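Local structure of chitinase (Paenibacillus sp. FPU-7, 5GZT) at residues B[281-286]-B[623-628]; B[317-322]-B[342-347]. The protein probably hydrolyses internal beta-1,4 linkages of chitin and chitodextrins, acting as a chitinase with two glycoside hydrolase family 18 regions. All coordinates share one frame; numbering follows the deposited sequence.

Contacts 1 and 2 are both largely buried, and both lie in the first glycoside hydrolase family 18 region. Contact 1 is nearer the middle of the chain, about 13 Å from its centre to that of the chain, against about 25 Å for contact 2. It joins the ends of two neighbouring barrel strands and is built mainly of aromatic rings and a glutamate. Contact 2 is smaller and more polar. It ties a short 3-10 turn to the start of helix 344-352, with a lysine chain lying across it. The two meet where Asn342 ND2 lies 2.9 Å from Ala285 O, a probable hydrogen bond. In sequence, contact 2 is nested between the segments of contact 1.

Contact 1: B[281-286]-B[623-628]; sequences SYIPAW and WEYSQD
Tyr282 lays CB, CG and CD2 against the CE3–CZ3 edge of the Trp623 indole, with Tyr282 CD2 3.6 Å from Trp623 CZ3. The ring planes are 56° apart. Trp286 meets another part of the same indole, Trp286 CZ2 lying 4.0 Å from Trp623 CZ2. Glu624 CG lies over one face of Trp623, near the ring's margin. The backbones are joined by a nearly straight hydrogen bond, 2.9 Å from Tyr625 N to Tyr282 O. These residues close the (beta/alpha)8 barrel, where strand 264-284 runs parallel to strand 619-623. The Trp623-Glu624 peptide is cis. As in related family 18 chitinases, this tryptophan probably floors the sugar-binding cleft. Tyr282 OH bonds Asp407 of the family's DxDxE motif. Glu624 CG sits between the backbone N and carbonyl carbon (chi1 44°), and a bend at chi2 (86°) brings the carboxylate to Pro284, with Glu624 OE2 3.4 Å from Pro284 CD. Glu624 OE2 accepts from Ser626 OG at 2.6 Å, on its syn lone pair, and from Ser626 N. A water accepts from Trp286 NE1 and donates to Glu624 OE1. With an alanine in place of this glutamate, Ser626 OG and N would probably lose their shared acceptor, and Trp286 its water link. Ser281 OG is buried beside Tyr625 CB, at 3.2 Å, and has no polar partner in the model. Ile283 CD1 packs against Tyr625 CB at 3.8 Å.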
# COMPACT_ATOMS: atom_id res chain seq x y z
N SER B 281 3.03 0.89 -2.83
CA SER B 281 3.51 1.64 -4.00
C SER B 281 4.94 1.27 -4.40
O SER B 281 5.87 1.56 -3.67
CB SER B 281 3.37 3.15 -3.73
OG SER B 281 4.01 3.95 -4.75
N TYR B 282 5.11 0.59 -5.52
CA TYR B 282 6.44 0.28 -6.08
C TYR B 282 6.95 1.58 -6.67
O TYR B 282 6.19 2.28 -7.34
CB TYR B 282 6.43 -0.77 -7.18
CG TYR B 282 6.56 -2.20 -6.71
CD1 TYR B 282 5.43 -2.94 -6.34
CD2 TYR B 282 7.77 -2.84 -6.64
CE1 TYR B 282 5.54 -4.27 -5.93
CE2 TYR B 282 7.87 -4.16 -6.21
CZ TYR B 282 6.75 -4.88 -5.84
OH TYR B 282 6.81 -6.21 -5.45
N ILE B 283 8.22 1.89 -6.40
CA ILE B 283 8.89 3.10 -6.89
C ILE B 283 10.17 2.66 -7.55
O ILE B 283 10.95 1.98 -6.94
CB ILE B 283 9.23 4.04 -5.73
CG1 ILE B 283 7.98 4.83 -5.33
CG2 ILE B 283 10.35 5.01 -6.11
CD1 ILE B 283 7.84 6.18 -6.02
N PRO B 284 10.41 3.08 -8.81
CA PRO B 284 11.51 2.57 -9.56
C PRO B 284 12.83 3.26 -9.16
O PRO B 284 12.88 4.47 -8.97
CB PRO B 284 11.18 2.98 -10.99
CG PRO B 284 10.39 4.20 -10.85
CD PRO B 284 9.57 3.99 -9.61
N ALA B 285 13.88 2.47 -9.17
CA ALA B 285 15.20 2.93 -8.75
C ALA B 285 15.84 3.81 -9.79
O ALA B 285 16.74 4.57 -9.47
CB ALA B 285 16.09 1.73 -8.48
N TRP B 286 15.33 3.74 -11.01
CA TRP B 286 15.98 4.34 -12.18
C TRP B 286 15.44 5.71 -12.46
O TRP B 286 15.77 6.28 -13.46
CB TRP B 286 15.85 3.42 -13.42
CG TRP B 286 14.51 2.76 -13.63
CD1 TRP B 286 13.41 3.29 -14.25
CD2 TRP B 286 14.13 1.43 -13.25
NE1 TRP B 286 12.37 2.36 -14.28
CE2 TRP B 286 12.77 1.25 -13.62
CE3 TRP B 286 14.79 0.40 -12.57
CZ2 TRP B 286 12.09 0.05 -13.42
CZ3 TRP B 286 14.11 -0.76 -12.32
CH2 TRP B 286 12.78 -0.95 -12.75
N TRP B 623 2.34 -1.41 -9.61
CA TRP B 623 3.54 -1.17 -10.34
C TRP B 623 3.21 -0.18 -11.45
O TRP B 623 2.34 -0.50 -12.27
CB TRP B 623 3.97 -2.45 -11.06
CG TRP B 623 5.19 -2.22 -11.88
CD1 TRP B 623 5.25 -1.85 -13.20
CD2 TRP B 623 6.52 -2.30 -11.42
NE1 TRP B 623 6.54 -1.70 -13.58
CE2 TRP B 623 7.35 -1.95 -12.51
CE3 TRP B 623 7.09 -2.63 -10.22
CZ2 TRP B 623 8.74 -1.91 -12.40
CZ3 TRP B 623 8.51 -2.58 -10.11
CH2 TRP B 623 9.30 -2.27 -11.19
N GLU B 624 3.81 1.01 -11.50
CA GLU B 624 4.61 1.60 -10.45
C GLU B 624 4.28 3.10 -10.40
O GLU B 624 3.75 3.68 -11.37
CB GLU B 624 6.13 1.31 -10.60
CG GLU B 624 6.78 1.45 -11.99
CD GLU B 624 7.23 2.87 -12.31
OE1 GLU B 624 7.92 3.00 -13.29
OE2 GLU B 624 6.85 3.84 -11.63
N TYR B 625 4.52 3.69 -9.24
CA TYR B 625 3.98 5.02 -8.87
C TYR B 625 4.26 6.09 -9.90
O TYR B 625 3.38 6.93 -10.12
CB TYR B 625 4.47 5.44 -7.49
CG TYR B 625 3.91 6.74 -6.95
CD1 TYR B 625 2.76 6.77 -6.21
CD2 TYR B 625 4.57 7.97 -7.19
CE1 TYR B 625 2.20 7.96 -5.78
CE2 TYR B 625 4.06 9.15 -6.66
CZ TYR B 625 2.88 9.15 -5.98
OH TYR B 625 2.32 10.31 -5.48
N SER B 626 5.43 6.04 -10.54
CA SER B 626 5.82 7.14 -11.46
C SER B 626 5.08 7.18 -12.79
O SER B 626 5.22 8.14 -13.58
CB SER B 626 7.34 7.09 -11.72
OG SER B 626 7.76 6.07 -12.65
N GLN B 627 4.31 6.13 -13.09
CA GLN B 627 3.56 6.05 -14.36
C GLN B 627 2.21 6.70 -14.32
O GLN B 627 1.53 6.76 -15.34
CB GLN B 627 3.40 4.56 -14.70
CG GLN B 627 4.70 3.82 -14.95
CD GLN B 627 4.52 2.30 -15.01
OE1 GLN B 627 3.61 1.67 -14.38
NE2 GLN B 627 5.39 1.68 -15.72
N ASP B 628 1.82 7.21 -13.16
CA ASP B 628 0.49 7.79 -12.96
C ASP B 628 0.36 9.17 -13.69
O ASP B 628 1.30 9.71 -14.21
CB ASP B 628 0.31 7.95 -11.48
CG ASP B 628 -1.09 7.99 -11.03
OD1 ASP B 628 -2.07 8.13 -11.83
OD2 ASP B 628 -1.18 7.89 -9.78
O HOH W 1 9.96 3.84 -15.19

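Contact 2: B[317-322]-B[342-347]; sequences VTIKED and NPDESN
Lys320 reaches over Asn342 and ends at its backbone oxygen. The contact lies in the excursion between barrel strands 303-312 and 362-368 of the (beta/alpha)8 fold. It joins the 3-10 turn 319-321, which follows strand 315-318, to the start of helix 344-352. Two donors grip the Asn342 carbonyl. Lys320 NZ bonds Asn342 O at 3.0 Å, from 49° out of the carbonyl plane. Asp344 N comes to the same oxygen from the opposite face, closing an inverse gamma turn centred on Pro343. The lysine chain bends at chi3 (-65°), which turns NZ back to this oxygen, while Lys320 CD lies 3.4 Å from Asn342 O. Lys320 NZ is 5.4 Å from Asp344 OD2, too far for a salt bridge, though the opposite charges may still attract. Among the side chains, Asn342 ND2, whose second acceptor is in Ala285, donates to Asp344 OD2 at 3.0 Å. The carboxylate oxygen lies in the amide plane, but the amide meets it from above the carboxylate plane. Asp344 OD1 bonds Tyr306 OH, so Asp344 is also tied to barrel strand 303-312. Van der Waals contacts complete the fit. Thr318 CG2 touches Asp344 CB at 3.6 Å, the threonine and aspartate passing alongside one another and pointing opposite ways. The Ile319 CG2 methyl is set 3.6 Å from the amide nitrogen Asn342 ND2. One water accepts from Ile319 N and donates to Asp344 OD1 at 2.6 Å.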
# COMPACT_ATOMS: atom_id res chain seq x y z
N VAL B 317 22.99 -5.82 -3.58
CA VAL B 317 23.64 -4.57 -4.02
C VAL B 317 22.65 -3.61 -4.66
O VAL B 317 21.59 -4.03 -5.10
CB VAL B 317 24.68 -4.89 -5.09
CG1 VAL B 317 25.89 -5.66 -4.48
CG2 VAL B 317 24.09 -5.67 -6.26
N THR B 318 22.99 -2.35 -4.73
CA THR B 318 22.16 -1.44 -5.48
C THR B 318 22.13 -1.85 -6.98
O THR B 318 23.01 -2.60 -7.48
CB THR B 318 22.62 0.02 -5.32
OG1 THR B 318 23.98 0.12 -5.70
CG2 THR B 318 22.47 0.51 -3.95
N ILE B 319 21.08 -1.43 -7.71
CA ILE B 319 20.91 -1.85 -9.13
C ILE B 319 22.06 -1.37 -10.05
O ILE B 319 22.43 -2.03 -11.02
CB ILE B 319 19.52 -1.42 -9.68
CG1 ILE B 319 19.14 -2.20 -10.90
CG2 ILE B 319 19.45 0.09 -9.89
CD1 ILE B 319 17.67 -1.92 -11.36
N LYS B 320 22.64 -0.23 -9.72
CA LYS B 320 23.86 0.21 -10.46
C LYS B 320 25.01 -0.78 -10.46
O LYS B 320 25.84 -0.75 -11.36
CB LYS B 320 24.38 1.57 -9.95
CG LYS B 320 25.04 1.50 -8.58
CD LYS B 320 25.16 2.86 -7.91
CE LYS B 320 26.11 3.76 -8.70
NZ LYS B 320 25.93 5.24 -8.53
N GLU B 321 25.00 -1.71 -9.51
CA GLU B 321 26.01 -2.76 -9.44
C GLU B 321 25.64 -4.03 -10.12
O GLU B 321 26.34 -5.01 -9.97
CB GLU B 321 26.29 -3.03 -7.98
CG GLU B 321 26.82 -1.76 -7.28
CD GLU B 321 27.35 -2.00 -5.88
OE1 GLU B 321 27.96 -3.08 -5.63
OE2 GLU B 321 27.16 -1.10 -5.03
N ASP B 322 24.55 -4.03 -10.87
CA ASP B 322 24.04 -5.25 -11.54
C ASP B 322 24.32 -5.12 -13.01
O ASP B 322 23.61 -4.37 -13.69
CB ASP B 322 22.51 -5.45 -11.33
CG ASP B 322 21.98 -6.71 -12.00
OD1 ASP B 322 22.80 -7.49 -12.53
OD2 ASP B 322 20.75 -6.95 -11.99
N ASN B 342 23.49 5.21 -11.75
CA ASN B 342 22.14 5.33 -11.13
C ASN B 342 22.24 5.80 -9.66
O ASN B 342 22.91 5.20 -8.89
CB ASN B 342 21.43 3.97 -11.20
CG ASN B 342 19.96 4.12 -10.93
OD1 ASN B 342 19.27 4.77 -11.73
ND2 ASN B 342 19.53 3.71 -9.73
N PRO B 343 21.57 6.88 -9.29
CA PRO B 343 21.71 7.47 -7.98
C PRO B 343 20.93 6.83 -6.81
O PRO B 343 20.14 7.49 -6.16
CB PRO B 343 21.20 8.88 -8.22
CG PRO B 343 20.10 8.65 -9.18
CD PRO B 343 20.64 7.67 -10.12
N ASP B 344 21.29 5.60 -6.50
CA ASP B 344 20.56 4.80 -5.56
C ASP B 344 20.58 5.37 -4.15
O ASP B 344 19.50 5.42 -3.44
CB ASP B 344 21.01 3.34 -5.60
CG ASP B 344 20.50 2.63 -6.83
OD1 ASP B 344 19.25 2.29 -6.91
OD2 ASP B 344 21.36 2.44 -7.75
N GLU B 345 21.74 5.90 -3.75
CA GLU B 345 21.89 6.38 -2.39
C GLU B 345 21.15 7.67 -2.24
O GLU B 345 20.45 7.87 -1.24
CB GLU B 345 23.38 6.50 -1.99
CG GLU B 345 24.11 5.16 -2.07
CD GLU B 345 25.35 5.03 -1.17
OE1 GLU B 345 26.02 6.06 -0.89
OE2 GLU B 345 25.66 3.86 -0.78
N SER B 346 21.29 8.56 -3.20
CA SER B 346 20.44 9.74 -3.21
C SER B 346 18.90 9.37 -3.17
O SER B 346 18.09 9.97 -2.44
CB SER B 346 20.72 10.52 -4.50
OG SER B 346 20.03 11.74 -4.46
N ASN B 347 18.53 8.40 -4.00
CA ASN B 347 17.10 8.01 -4.13
C ASN B 347 16.56 7.58 -2.79
O ASN B 347 15.57 8.21 -2.23
CB ASN B 347 17.01 6.88 -5.13
CG ASN B 347 16.93 7.36 -6.56
OD1 ASN B 347 16.80 8.51 -6.84
ND2 ASN B 347 16.98 6.45 -7.46
O HOH W 2 18.97 -0.25 -6.30
O HOH W 3 24.34 5.83 -5.50